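Local atomic coordinates of nisin leader peptide-processing serine protease NisP (Lactococcus lactis subsp. lactis, PDB entry 4MZD), a protein that removes the leader peptide from the lantibiotic nisin as a subtilisin-like serine protease, and also cleaves itself near its C terminus. Residues A[96-101]-A[153-158]; A[198-203]-A[365-370]; A[286-291]-A[357-362]; A[299-302]-A[308-311]; A[337-342]-A[347-352]. One frame throughout, in Å; residues are numbered along the deposited sequence.

Interaction 1 (A[96-101]-A[153-158]); sequences VGIIDS and GQITAN
Val96, where strand 96-100 meets helix 147-156, gives both of its methyls to Ile155. Its CG1 lies 3.9 Å from Ile155 CD1 and its CG2 4.1 Å from Ile155 CG2, the two side chains meeting aslant. Gly97 follows with backbone bonds to Val200 and Asn202, which tie the strand to its parallel neighbour. At Ile98 the chain faces the helix again. Ile98 CG1 and CD1 both come within 3.7 Å of Ile155 CD1; both isoleucines are extended at their ends (chi2 175° in each), and their tips meet. The CD1 methyl of Ile155 is thus shared by Val96 and Ile98, two residues apart on the same side of the strand, while Val151 and Ala152 continue the helical cover over Ile98. Ile99 faces the other way and packs on Ile201 and Ile203. Asp100 closes the strand: its OD1 takes the N-H of Ser101 at 2.7 Å on the anti lone pair, in a bent bond (142° at the hydrogen), and also bonds to His147 ND1, so two nitrogen partners hold OD1. This is helix-on-sheet packing of the subtilase fold, in which the strand ends at Asp100 and the helix begins at His147, two members of the predicted Asp-His-Ser charge relay.

Interaction 2 (A[198-203]-A[365-370]); sequences NKVINI and LVVDKY
Val367 of helix 356-370 fits against Lys199 and Val200, at the point where the chain enters strand 200-210. Val367 CB points toward the strand but stands back, 5.1 Å from Val200 CG2, and the two methyls beyond it make the contact. CG1 of Val367, anti to the helix backbone N (chi1 167°), lies 4.4 Å from Lys199 CB. Val367 CG2, on the other branch, approaches Val200 CG2, also at 4.4 Å. Both approaches are at the long end of van der Waals contact, and the area buried is small. Ile94 and Leu378 also touch Val367, so the strand is one of several neighbours.

On the strand side, Lys199 offers only the root of its side chain. Bends at chi1 (-63°) and chi2 (-51°) carry the rest away from the helix, and NZ ends in a weak hydrogen bond to Lys238 O. Val200 is the more buried partner: its side chain also touches Ser360 and Ala364, so it covers successive turns of the helix. The arrangement is that of the subtilisin-like alpha/beta core, where the long helix following the serine of the charge relay packs across the parallel sheet; here its last turns meet the beginning of a strand.

Interaction 3 (A[286-291]-A[357-362]); sequences IAVGGI and PKVSGA
Val359 of helix 356-370 meets Val288 and Ile286 of strand 286-291 through aliphatic carbons, chiefly methyls. The closer partner is Val288, whose side chain comes tip to tip with that of Val359: Val359 CG2 is 3.9 Å from Val288 CG1 and equally far from Val288 CG2, so it rests between the two branches. Val288 CG2 reaches further in, 4.0 Å from Val359 CB and 4.1 Å from Val359 CG1. Ile286 adds a lighter contact from two residues back on the same side of the strand. Its CG2 lies 4.2 Å from Val359 CG1, the side chains passing at a slant. In Val359 the branch anti to N (chi1 177°) is the one that goes to Ile286, which leaves CG2 for Val288. Val243 and Ile308, from the two flanking strands, also touch Val359 and add to an aliphatic setting.

Polar groups of the helix turn to other neighbours. Ser360 OG bonds to Asn202 OD1, and Lys358 NZ makes a salt bridge to Asp74 OD2 while also bonding to Gln154 OE1, Pro311 O and Phe354 O. The buried ammonium has four oxygen partners, one a carboxylate, which would favour its charged form. Across strand and helix the attraction is dispersion and the exclusion of water; directional bonds are made instead by the neighbouring helix residues Lys358 and Ser360.

Interaction 4 (A[299-302]-A[308-311]); sequences DFSN and IYAP
Tyr309 and the loop residues Ser301 and Asn302 meet at the edge of the tyrosine ring. Tyr309 CE1 lies 4.1 Å from Asn302 O and 4.5 Å from Ser301 OG, with both oxygens near the plane of the ring. Tyr309 CG is anti to the carbonyl carbon (chi1 -64°), which sends the ring from strand 308-311 toward the loop. Across the two segments this is the loose part: a small patch, at long distances, without a hydrogen bond, though all three residues are buried.

The tight part lies within the loop and at the neighbouring ring atom CD1. Ser301 OG donates to Asn302 O at 2.7 Å, on a lone pair in the carbonyl plane, with a C=O...O angle of 134°. The same hydroxyl oxygen also bonds to Asn352 ND2 and Gly290 N, so three partners fix its rotation. Tyr309 CD1 packs closely on Gly289, next door in the sheet, while Ile291 lies against the side chain at CB. The phenol oxygen accepts the N-H of Gly304, in the short link between the segments, and the amide of Asn302 leads away from the ring to Leu251 N.

An aromatic C-H edge carries slight positive charge, so its placing beside two oxygens is weakly favourable at most. The loop is held mainly by its polar bonds; the ring is held by packing on strand 286-291 and by the bond at its hydroxyl.

Interaction 5 (A[337-342]-A[347-352]); sequences LFTTTN and QYVYGN
A beta hairpin, strands 337-340 and 346-349, brings Leu337, Phe338 and Thr339 opposite Val349, Tyr348 and Gln347 just before the predicted nucleophile Ser353. Two hydrogen-bonded pairs flank a non-hydrogen-bonded one. Leu337 N gives Val349 O a nearly straight bond of 2.8 Å (174°), and Val349 N returns one to Leu337 O; Thr339 N reaches Gln347 O at 3.0 Å, and Gln347 N reaches Thr339 O at 2.9 Å.

On the face of Leu337, Thr339 and Val349, Leu337 CD1 lies 3.6 Å from Val349 CG2, which also meets Thr339 CG2 at 3.8 Å. On the opposite face Phe338 CD1 sits 3.4 Å above the Tyr348 ring, near its rim, with the two planes inclined at 55°. CG anti to N (chi1 -167°) lays the Phe338 ring alongside Tyr348. Tyr332 meets Tyr348 edge-to-face.

Past the paired residues, Thr341 CG2 touches Gln347 CB. A water donates to Thr341 OG1 at 2.8 Å, and it also has Asn342 OD1 and Gln347 OE1 nearby, more acceptors than its protons can serve. Glu150 OE2 also bonds to Thr341 OG1, and Glu150 O and Gln154 NE2 bond to Thr339 OG1. Backbone bonds thus set the pairing of the strands, apolar and aromatic side chains pack on both faces, and threonine hydroxyls fasten the hairpin to helix 147-156, which begins at His147.

Interactions 1, 2 and 3 are helix-on-sheet packing by aliphatic side chains. The first and third are buried in the core and lie near the active site, while interaction 2, at the far end of helix 356-370, is looser and partly open. Interactions 2 and 3 share that helix, and helix 147-156 of interaction 1 packs beside it. Strands 286-291 and 308-311, neighbours in the sheet, connect interaction 3 to interaction 4, a thin but buried ring-edge contact amid polar loop bonds. Interaction 5 lies outside the main sheet, buries the most surface, has its exposed side at Gln347, and alone has hydrogen bonds between its segments; residues 347-352 reach the loop of interaction 4.

Interaction 1 (A[96-101]-A[153-158])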
# COMPACT_ATOMS: atom_id res chain seq x y z
N VAL A 96 -12.86 0.25 2.26
CA VAL A 96 -11.43 0.28 2.51
C VAL A 96 -11.03 1.69 2.94
O VAL A 96 -11.39 2.67 2.28
CB VAL A 96 -10.61 -0.11 1.26
CG1 VAL A 96 -9.12 -0.08 1.57
CG2 VAL A 96 -11.03 -1.50 0.76
N GLY A 97 -10.31 1.79 4.05
CA GLY A 97 -9.76 3.06 4.47
C GLY A 97 -8.38 3.23 3.88
O GLY A 97 -7.51 2.39 4.11
N ILE A 98 -8.17 4.30 3.12
CA ILE A 98 -6.91 4.50 2.42
C ILE A 98 -6.08 5.56 3.15
O ILE A 98 -6.47 6.73 3.20
CB ILE A 98 -7.10 4.94 0.96
CG1 ILE A 98 -8.09 4.03 0.23
CG2 ILE A 98 -5.76 4.96 0.24
CD1 ILE A 98 -8.40 4.51 -1.17
N ILE A 99 -4.97 5.13 3.73
CA ILE A 99 -4.08 6.02 4.48
C ILE A 99 -2.94 6.39 3.54
O ILE A 99 -2.05 5.58 3.27
CB ILE A 99 -3.58 5.32 5.75
CG1 ILE A 99 -4.77 4.99 6.66
CG2 ILE A 99 -2.56 6.19 6.47
CD1 ILE A 99 -4.41 4.27 7.96
N ASP A 100 -2.99 7.60 3.00
CA ASP A 100 -2.12 7.95 1.89
C ASP A 100 -2.12 9.47 1.70
O ASP A 100 -2.36 10.21 2.65
CB ASP A 100 -2.54 7.18 0.62
CG ASP A 100 -1.37 6.86 -0.29
OD1 ASP A 100 -0.81 7.82 -0.87
OD2 ASP A 100 -1.02 5.67 -0.43
N SER A 101 -1.87 9.94 0.48
CA SER A 101 -1.75 11.38 0.27
C SER A 101 -3.07 12.11 0.01
O SER A 101 -3.05 13.27 -0.39
CB SER A 101 -0.75 11.70 -0.85
OG SER A 101 -1.25 11.33 -2.12
N GLY A 153 -7.25 4.19 -7.28
CA GLY A 153 -7.70 3.59 -8.52
C GLY A 153 -7.49 2.08 -8.54
O GLY A 153 -8.33 1.34 -9.08
N GLN A 154 -6.38 1.62 -7.97
CA GLN A 154 -6.10 0.20 -7.92
C GLN A 154 -7.15 -0.57 -7.11
O GLN A 154 -7.40 -1.75 -7.37
CB GLN A 154 -4.71 -0.06 -7.34
CG GLN A 154 -3.61 0.47 -8.22
CD GLN A 154 -3.57 -0.25 -9.53
OE1 GLN A 154 -3.25 -1.44 -9.58
NE2 GLN A 154 -3.97 0.43 -10.61
N ILE A 155 -7.72 0.09 -6.10
CA ILE A 155 -8.77 -0.53 -5.31
C ILE A 155 -10.11 -0.52 -6.03
O ILE A 155 -10.76 -1.56 -6.13
CB ILE A 155 -8.95 0.17 -3.94
CG1 ILE A 155 -7.62 0.21 -3.18
CG2 ILE A 155 -10.00 -0.54 -3.11
CD1 ILE A 155 -7.67 0.99 -1.89
N THR A 156 -10.52 0.65 -6.53
CA THR A 156 -11.94 0.89 -6.77
C THR A 156 -12.29 1.52 -8.12
O THR A 156 -13.47 1.75 -8.38
CB THR A 156 -12.52 1.75 -5.63
OG1 THR A 156 -13.94 1.69 -5.67
CG2 THR A 156 -12.07 3.21 -5.73
N ALA A 157 -11.32 1.84 -8.97
CA ALA A 157 -11.67 2.50 -10.23
C ALA A 157 -12.77 1.74 -10.94
O ALA A 157 -12.76 0.50 -11.02
CB ALA A 157 -10.47 2.65 -11.13
N ASN A 158 -13.73 2.48 -11.47
CA ASN A 158 -14.87 1.87 -12.12
C ASN A 158 -15.28 2.67 -13.34
O ASN A 158 -16.34 3.29 -13.37
CB ASN A 158 -16.03 1.76 -11.14
CG ASN A 158 -17.14 0.87 -11.65
OD1 ASN A 158 -16.97 0.14 -12.62
ND2 ASN A 158 -18.29 0.92 -10.97

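Interaction 2 (A[198-203]-A[365-370])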
# COMPACT_ATOMS: atom_id res chain seq x y z
N ASN A 198 -13.97 0.99 8.79
CA ASN A 198 -13.32 0.39 7.64
C ASN A 198 -12.71 -0.94 8.03
O ASN A 198 -11.73 -0.98 8.77
CB ASN A 198 -12.20 1.29 7.13
CG ASN A 198 -12.70 2.61 6.62
OD1 ASN A 198 -13.26 2.70 5.53
ND2 ASN A 198 -12.52 3.65 7.42
N LYS A 199 -13.25 -2.04 7.52
CA LYS A 199 -12.75 -3.34 7.95
C LYS A 199 -11.42 -3.72 7.29
O LYS A 199 -10.75 -4.64 7.77
CB LYS A 199 -13.81 -4.42 7.79
CG LYS A 199 -15.04 -4.18 8.66
CD LYS A 199 -14.69 -3.91 10.14
CE LYS A 199 -15.91 -3.45 10.94
NZ LYS A 199 -15.59 -3.12 12.37
N VAL A 200 -11.06 -3.02 6.22
CA VAL A 200 -9.75 -3.17 5.59
C VAL A 200 -9.12 -1.78 5.51
O VAL A 200 -9.77 -0.82 5.12
CB VAL A 200 -9.86 -3.79 4.17
CG1 VAL A 200 -8.48 -3.93 3.55
CG2 VAL A 200 -10.59 -5.13 4.23
N ILE A 201 -7.85 -1.70 5.92
CA ILE A 201 -7.11 -0.44 5.97
C ILE A 201 -5.83 -0.61 5.15
O ILE A 201 -5.03 -1.51 5.42
CB ILE A 201 -6.78 -0.07 7.44
CG1 ILE A 201 -8.07 0.13 8.25
CG2 ILE A 201 -5.90 1.16 7.51
CD1 ILE A 201 -7.86 0.26 9.75
N ASN A 202 -5.66 0.25 4.15
CA ASN A 202 -4.55 0.17 3.20
C ASN A 202 -3.48 1.20 3.53
O ASN A 202 -3.78 2.40 3.59
CB ASN A 202 -5.08 0.42 1.78
CG ASN A 202 -4.02 0.21 0.71
OD1 ASN A 202 -3.92 -0.87 0.13
ND2 ASN A 202 -3.20 1.23 0.46
N ILE A 203 -2.25 0.74 3.74
CA ILE A 203 -1.13 1.63 4.02
C ILE A 203 0.01 1.40 3.01
O ILE A 203 0.88 0.53 3.19
CB ILE A 203 -0.60 1.47 5.47
CG1 ILE A 203 -1.76 1.51 6.47
CG2 ILE A 203 0.43 2.56 5.77
CD1 ILE A 203 -1.30 1.46 7.90
N LEU A 365 -13.52 -7.56 -0.77
CA LEU A 365 -14.52 -8.40 -1.46
C LEU A 365 -14.86 -9.64 -0.63
O LEU A 365 -16.02 -9.99 -0.49
CB LEU A 365 -14.02 -8.82 -2.85
CG LEU A 365 -13.89 -7.73 -3.92
CD1 LEU A 365 -13.17 -8.26 -5.14
CD2 LEU A 365 -15.24 -7.15 -4.30
N VAL A 366 -13.82 -10.28 -0.08
CA VAL A 366 -13.97 -11.48 0.75
C VAL A 366 -14.74 -11.20 2.03
O VAL A 366 -15.61 -11.97 2.44
CB VAL A 366 -12.57 -12.04 1.15
CG1 VAL A 366 -12.69 -13.11 2.23
CG2 VAL A 366 -11.84 -12.56 -0.06
N VAL A 367 -14.38 -10.10 2.69
CA VAL A 367 -15.06 -9.72 3.92
C VAL A 367 -16.56 -9.58 3.65
O VAL A 367 -17.39 -10.07 4.41
CB VAL A 367 -14.49 -8.41 4.49
CG1 VAL A 367 -15.39 -7.85 5.57
CG2 VAL A 367 -13.09 -8.64 5.04
N ASP A 368 -16.88 -8.91 2.56
CA ASP A 368 -18.27 -8.66 2.18
C ASP A 368 -18.98 -9.95 1.75
O ASP A 368 -20.10 -10.23 2.20
CB ASP A 368 -18.31 -7.61 1.07
CG ASP A 368 -19.69 -7.02 0.86
OD1 ASP A 368 -20.20 -6.36 1.79
OD2 ASP A 368 -20.25 -7.19 -0.24
N LYS A 369 -18.34 -10.74 0.90
CA LYS A 369 -18.97 -11.95 0.37
C LYS A 369 -19.25 -13.00 1.45
O LYS A 369 -20.32 -13.60 1.49
CB LYS A 369 -18.12 -12.58 -0.73
CG LYS A 369 -18.67 -13.91 -1.24
CD LYS A 369 -17.77 -14.53 -2.31
CE LYS A 369 -18.23 -15.94 -2.69
NZ LYS A 369 -19.47 -15.92 -3.52
N TYR A 370 -18.28 -13.21 2.33
CA TYR A 370 -18.35 -14.29 3.30
C TYR A 370 -18.77 -13.82 4.70
O TYR A 370 -18.94 -14.63 5.61
CB TYR A 370 -17.02 -15.04 3.37
CG TYR A 370 -16.73 -15.92 2.17
CD1 TYR A 370 -17.37 -17.14 2.01
CD2 TYR A 370 -15.82 -15.53 1.19
CE1 TYR A 370 -17.13 -17.95 0.92
CE2 TYR A 370 -15.56 -16.35 0.09
CZ TYR A 370 -16.22 -17.56 -0.03
OH TYR A 370 -15.99 -18.39 -1.11

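Interaction 3 (A[286-291]-A[357-362])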
# COMPACT_ATOMS: atom_id res chain seq x y z
N ILE A 286 -1.03 -7.68 7.01
CA ILE A 286 -0.72 -8.36 5.75
C ILE A 286 0.31 -7.54 5.00
O ILE A 286 0.03 -6.43 4.55
CB ILE A 286 -2.00 -8.55 4.91
CG1 ILE A 286 -2.98 -9.44 5.68
CG2 ILE A 286 -1.66 -9.14 3.55
CD1 ILE A 286 -4.31 -9.59 5.04
N ALA A 287 1.53 -8.08 4.90
CA ALA A 287 2.62 -7.43 4.18
C ALA A 287 2.54 -7.79 2.71
O ALA A 287 2.39 -8.97 2.37
CB ALA A 287 3.96 -7.85 4.76
N VAL A 288 2.67 -6.79 1.85
CA VAL A 288 2.52 -7.00 0.42
C VAL A 288 3.76 -6.53 -0.33
O VAL A 288 4.18 -5.37 -0.22
CB VAL A 288 1.29 -6.25 -0.15
CG1 VAL A 288 1.13 -6.58 -1.62
CG2 VAL A 288 0.03 -6.61 0.65
N GLY A 289 4.36 -7.44 -1.09
CA GLY A 289 5.46 -7.11 -1.97
C GLY A 289 5.02 -7.13 -3.42
O GLY A 289 3.85 -7.37 -3.74
N GLY A 290 5.98 -6.88 -4.31
CA GLY A 290 5.67 -6.68 -5.71
C GLY A 290 6.22 -7.73 -6.63
O GLY A 290 7.34 -8.23 -6.44
N ILE A 291 5.43 -8.08 -7.65
CA ILE A 291 5.91 -8.86 -8.77
C ILE A 291 5.78 -8.07 -10.07
O ILE A 291 5.01 -7.11 -10.17
CB ILE A 291 5.18 -10.23 -8.92
CG1 ILE A 291 3.66 -10.05 -8.92
CG2 ILE A 291 5.62 -11.20 -7.83
CD1 ILE A 291 2.90 -11.27 -9.39
N PRO A 357 -2.84 -2.13 -2.68
CA PRO A 357 -4.28 -1.91 -2.84
C PRO A 357 -4.99 -3.03 -3.59
O PRO A 357 -6.20 -3.20 -3.40
CB PRO A 357 -4.35 -0.60 -3.65
CG PRO A 357 -2.99 -0.45 -4.27
CD PRO A 357 -2.06 -1.00 -3.23
N LYS A 358 -4.28 -3.76 -4.44
CA LYS A 358 -4.89 -4.91 -5.09
C LYS A 358 -5.29 -5.93 -4.03
O LYS A 358 -6.38 -6.50 -4.06
CB LYS A 358 -3.95 -5.54 -6.11
CG LYS A 358 -3.61 -4.65 -7.30
CD LYS A 358 -2.75 -5.44 -8.30
CE LYS A 358 -2.57 -4.75 -9.64
NZ LYS A 358 -1.60 -3.63 -9.62
N VAL A 359 -4.39 -6.16 -3.07
CA VAL A 359 -4.69 -7.06 -1.97
C VAL A 359 -5.79 -6.49 -1.07
O VAL A 359 -6.71 -7.21 -0.68
CB VAL A 359 -3.40 -7.38 -1.17
CG1 VAL A 359 -3.72 -8.26 0.03
CG2 VAL A 359 -2.39 -8.07 -2.09
N SER A 360 -5.72 -5.20 -0.74
CA SER A 360 -6.75 -4.60 0.11
C SER A 360 -8.15 -4.73 -0.49
O SER A 360 -9.10 -5.10 0.20
CB SER A 360 -6.46 -3.13 0.35
OG SER A 360 -5.29 -2.99 1.13
N GLY A 361 -8.28 -4.40 -1.77
CA GLY A 361 -9.57 -4.50 -2.41
C GLY A 361 -10.08 -5.93 -2.47
O GLY A 361 -11.27 -6.18 -2.27
N ALA A 362 -9.19 -6.87 -2.77
CA ALA A 362 -9.56 -8.28 -2.82
C ALA A 362 -10.04 -8.76 -1.45
O ALA A 362 -11.03 -9.48 -1.35
CB ALA A 362 -8.38 -9.10 -3.30

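Interaction 4 (A[299-302]-A[308-311])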
# COMPACT_ATOMS: atom_id res chain seq x y z
N ASP A 299 12.24 -6.13 -9.39
CA ASP A 299 13.62 -5.79 -9.07
C ASP A 299 13.74 -4.90 -7.84
O ASP A 299 14.65 -5.08 -7.03
CB ASP A 299 14.34 -5.14 -10.27
CG ASP A 299 13.76 -3.79 -10.66
OD1 ASP A 299 12.52 -3.67 -10.74
OD2 ASP A 299 14.55 -2.86 -10.93
N PHE A 300 12.83 -3.95 -7.70
CA PHE A 300 12.88 -3.00 -6.58
C PHE A 300 12.29 -3.54 -5.27
O PHE A 300 12.48 -2.93 -4.22
CB PHE A 300 12.17 -1.69 -6.93
CG PHE A 300 10.77 -1.89 -7.43
CD1 PHE A 300 9.73 -2.22 -6.57
CD2 PHE A 300 10.48 -1.75 -8.79
CE1 PHE A 300 8.45 -2.41 -7.03
CE2 PHE A 300 9.19 -1.94 -9.26
CZ PHE A 300 8.18 -2.29 -8.39
N SER A 301 11.52 -4.62 -5.32
CA SER A 301 10.74 -5.00 -4.14
C SER A 301 11.58 -5.61 -3.03
O SER A 301 12.46 -6.44 -3.27
CB SER A 301 9.64 -5.99 -4.51
OG SER A 301 8.83 -6.29 -3.37
N ASN A 302 11.30 -5.20 -1.80
CA ASN A 302 11.80 -5.96 -0.67
C ASN A 302 11.18 -7.35 -0.71
O ASN A 302 10.16 -7.59 -1.35
CB ASN A 302 11.43 -5.27 0.64
CG ASN A 302 12.25 -4.02 0.91
OD1 ASN A 302 13.08 -3.59 0.09
ND2 ASN A 302 12.03 -3.42 2.07
N ILE A 308 2.60 -11.62 0.91
CA ILE A 308 1.93 -11.95 -0.33
C ILE A 308 2.41 -10.94 -1.37
O ILE A 308 2.77 -9.81 -1.02
CB ILE A 308 0.40 -11.91 -0.18
CG1 ILE A 308 -0.29 -12.40 -1.46
CG2 ILE A 308 -0.08 -10.52 0.21
CD1 ILE A 308 -1.79 -12.57 -1.30
N TYR A 309 2.42 -11.34 -2.64
CA TYR A 309 2.92 -10.49 -3.70
C TYR A 309 1.83 -10.22 -4.74
O TYR A 309 0.99 -11.08 -5.00
CB TYR A 309 4.15 -11.12 -4.37
CG TYR A 309 5.31 -11.25 -3.41
CD1 TYR A 309 6.32 -10.29 -3.37
CD2 TYR A 309 5.38 -12.32 -2.52
CE1 TYR A 309 7.37 -10.40 -2.48
CE2 TYR A 309 6.43 -12.43 -1.63
CZ TYR A 309 7.41 -11.47 -1.61
OH TYR A 309 8.46 -11.57 -0.72
N ALA A 310 1.85 -9.03 -5.31
CA ALA A 310 0.91 -8.69 -6.38
C ALA A 310 1.61 -7.75 -7.35
O ALA A 310 2.67 -7.20 -7.05
CB ALA A 310 -0.35 -8.08 -5.80
N PRO A 311 1.03 -7.56 -8.55
CA PRO A 311 1.75 -6.78 -9.56
C PRO A 311 2.07 -5.33 -9.16
O PRO A 311 1.16 -4.56 -8.83
CB PRO A 311 0.83 -6.84 -10.78
CG PRO A 311 0.14 -8.16 -10.62
CD PRO A 311 -0.12 -8.26 -9.13

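Interaction 5 (A[337-342]-A[347-352])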
# COMPACT_ATOMS: atom_id res chain seq x y z
N LEU A 337 2.53 0.30 -14.50
CA LEU A 337 1.10 0.05 -14.52
C LEU A 337 0.30 1.35 -14.61
O LEU A 337 0.70 2.41 -14.12
CB LEU A 337 0.67 -0.86 -13.38
CG LEU A 337 0.91 -0.29 -12.00
CD1 LEU A 337 -0.36 0.31 -11.45
CD2 LEU A 337 1.41 -1.38 -11.05
N PHE A 338 -0.82 1.24 -15.28
CA PHE A 338 -1.63 2.38 -15.67
C PHE A 338 -2.72 2.59 -14.62
O PHE A 338 -3.51 1.69 -14.35
CB PHE A 338 -2.25 2.03 -17.02
CG PHE A 338 -2.88 3.18 -17.74
CD1 PHE A 338 -2.10 4.17 -18.31
CD2 PHE A 338 -4.25 3.23 -17.89
CE1 PHE A 338 -2.70 5.21 -19.01
CE2 PHE A 338 -4.85 4.26 -18.58
CZ PHE A 338 -4.07 5.25 -19.15
N THR A 339 -2.76 3.78 -14.03
CA THR A 339 -3.72 4.04 -12.97
C THR A 339 -4.22 5.48 -12.99
O THR A 339 -3.72 6.33 -13.75
CB THR A 339 -3.14 3.65 -11.60
OG1 THR A 339 -4.21 3.55 -10.65
CG2 THR A 339 -2.11 4.66 -11.14
N THR A 340 -5.25 5.74 -12.19
CA THR A 340 -5.83 7.07 -12.05
C THR A 340 -4.87 8.01 -11.34
O THR A 340 -4.17 7.60 -10.42
CB THR A 340 -7.11 6.99 -11.20
OG1 THR A 340 -6.84 6.24 -10.01
CG2 THR A 340 -8.21 6.25 -11.95
N THR A 341 -4.83 9.28 -11.73
CA THR A 341 -4.02 10.23 -10.98
C THR A 341 -4.72 11.59 -10.80
O THR A 341 -5.83 11.80 -11.31
CB THR A 341 -2.59 10.35 -11.55
OG1 THR A 341 -1.75 11.03 -10.61
CG2 THR A 341 -2.59 11.05 -12.89
N ASN A 342 -4.08 12.49 -10.06
CA ASN A 342 -4.75 13.71 -9.59
C ASN A 342 -4.83 14.83 -10.63
O ASN A 342 -5.19 15.96 -10.29
CB ASN A 342 -4.13 14.21 -8.28
CG ASN A 342 -2.75 14.77 -8.49
OD1 ASN A 342 -2.12 14.53 -9.51
ND2 ASN A 342 -2.27 15.54 -7.52
N GLN A 347 -1.78 7.84 -15.34
CA GLN A 347 -0.33 7.86 -15.37
C GLN A 347 0.19 6.44 -15.19
O GLN A 347 -0.44 5.62 -14.53
CB GLN A 347 0.18 8.74 -14.22
CG GLN A 347 1.68 8.84 -14.11
CD GLN A 347 2.09 9.92 -13.13
OE1 GLN A 347 1.40 10.93 -12.97
NE2 GLN A 347 3.22 9.71 -12.46
N TYR A 348 1.35 6.17 -15.78
CA TYR A 348 2.10 4.95 -15.50
C TYR A 348 2.93 5.11 -14.25
O TYR A 348 3.65 6.09 -14.09
CB TYR A 348 3.00 4.59 -16.69
CG TYR A 348 2.23 3.91 -17.79
CD1 TYR A 348 2.01 2.54 -17.73
CD2 TYR A 348 1.69 4.62 -18.86
CE1 TYR A 348 1.28 1.89 -18.71
CE2 TYR A 348 0.96 3.97 -19.85
CZ TYR A 348 0.76 2.61 -19.77
OH TYR A 348 0.02 1.98 -20.75
N VAL A 349 2.82 4.12 -13.36
CA VAL A 349 3.49 4.14 -12.06
C VAL A 349 4.11 2.77 -11.78
O VAL A 349 3.87 1.80 -12.50
CB VAL A 349 2.48 4.48 -10.93
CG1 VAL A 349 1.85 5.84 -11.17
CG2 VAL A 349 1.41 3.40 -10.82
N TYR A 350 4.91 2.69 -10.72
CA TYR A 350 5.43 1.41 -10.26
C TYR A 350 5.66 1.48 -8.77
O TYR A 350 5.80 2.57 -8.21
CB TYR A 350 6.74 1.04 -10.97
CG TYR A 350 7.88 1.96 -10.60
CD1 TYR A 350 8.69 1.69 -9.50
CD2 TYR A 350 8.13 3.12 -11.32
CE1 TYR A 350 9.72 2.53 -9.14
CE2 TYR A 350 9.16 3.97 -10.96
CZ TYR A 350 9.95 3.67 -9.87
OH TYR A 350 10.97 4.50 -9.51
N GLY A 351 5.71 0.33 -8.12
CA GLY A 351 6.06 0.27 -6.71
C GLY A 351 5.09 -0.57 -5.91
O GLY A 351 3.94 -0.78 -6.31
N ASN A 352 5.55 -1.03 -4.75
CA ASN A 352 4.71 -1.89 -3.93
C ASN A 352 3.46 -1.19 -3.42
O ASN A 352 2.50 -1.85 -3.01
CB ASN A 352 5.52 -2.48 -2.78
CG ASN A 352 6.53 -3.49 -3.25
OD1 ASN A 352 6.48 -3.93 -4.41
ND2 ASN A 352 7.45 -3.88 -2.37
O HOH W 1 0.15 13.05 -10.88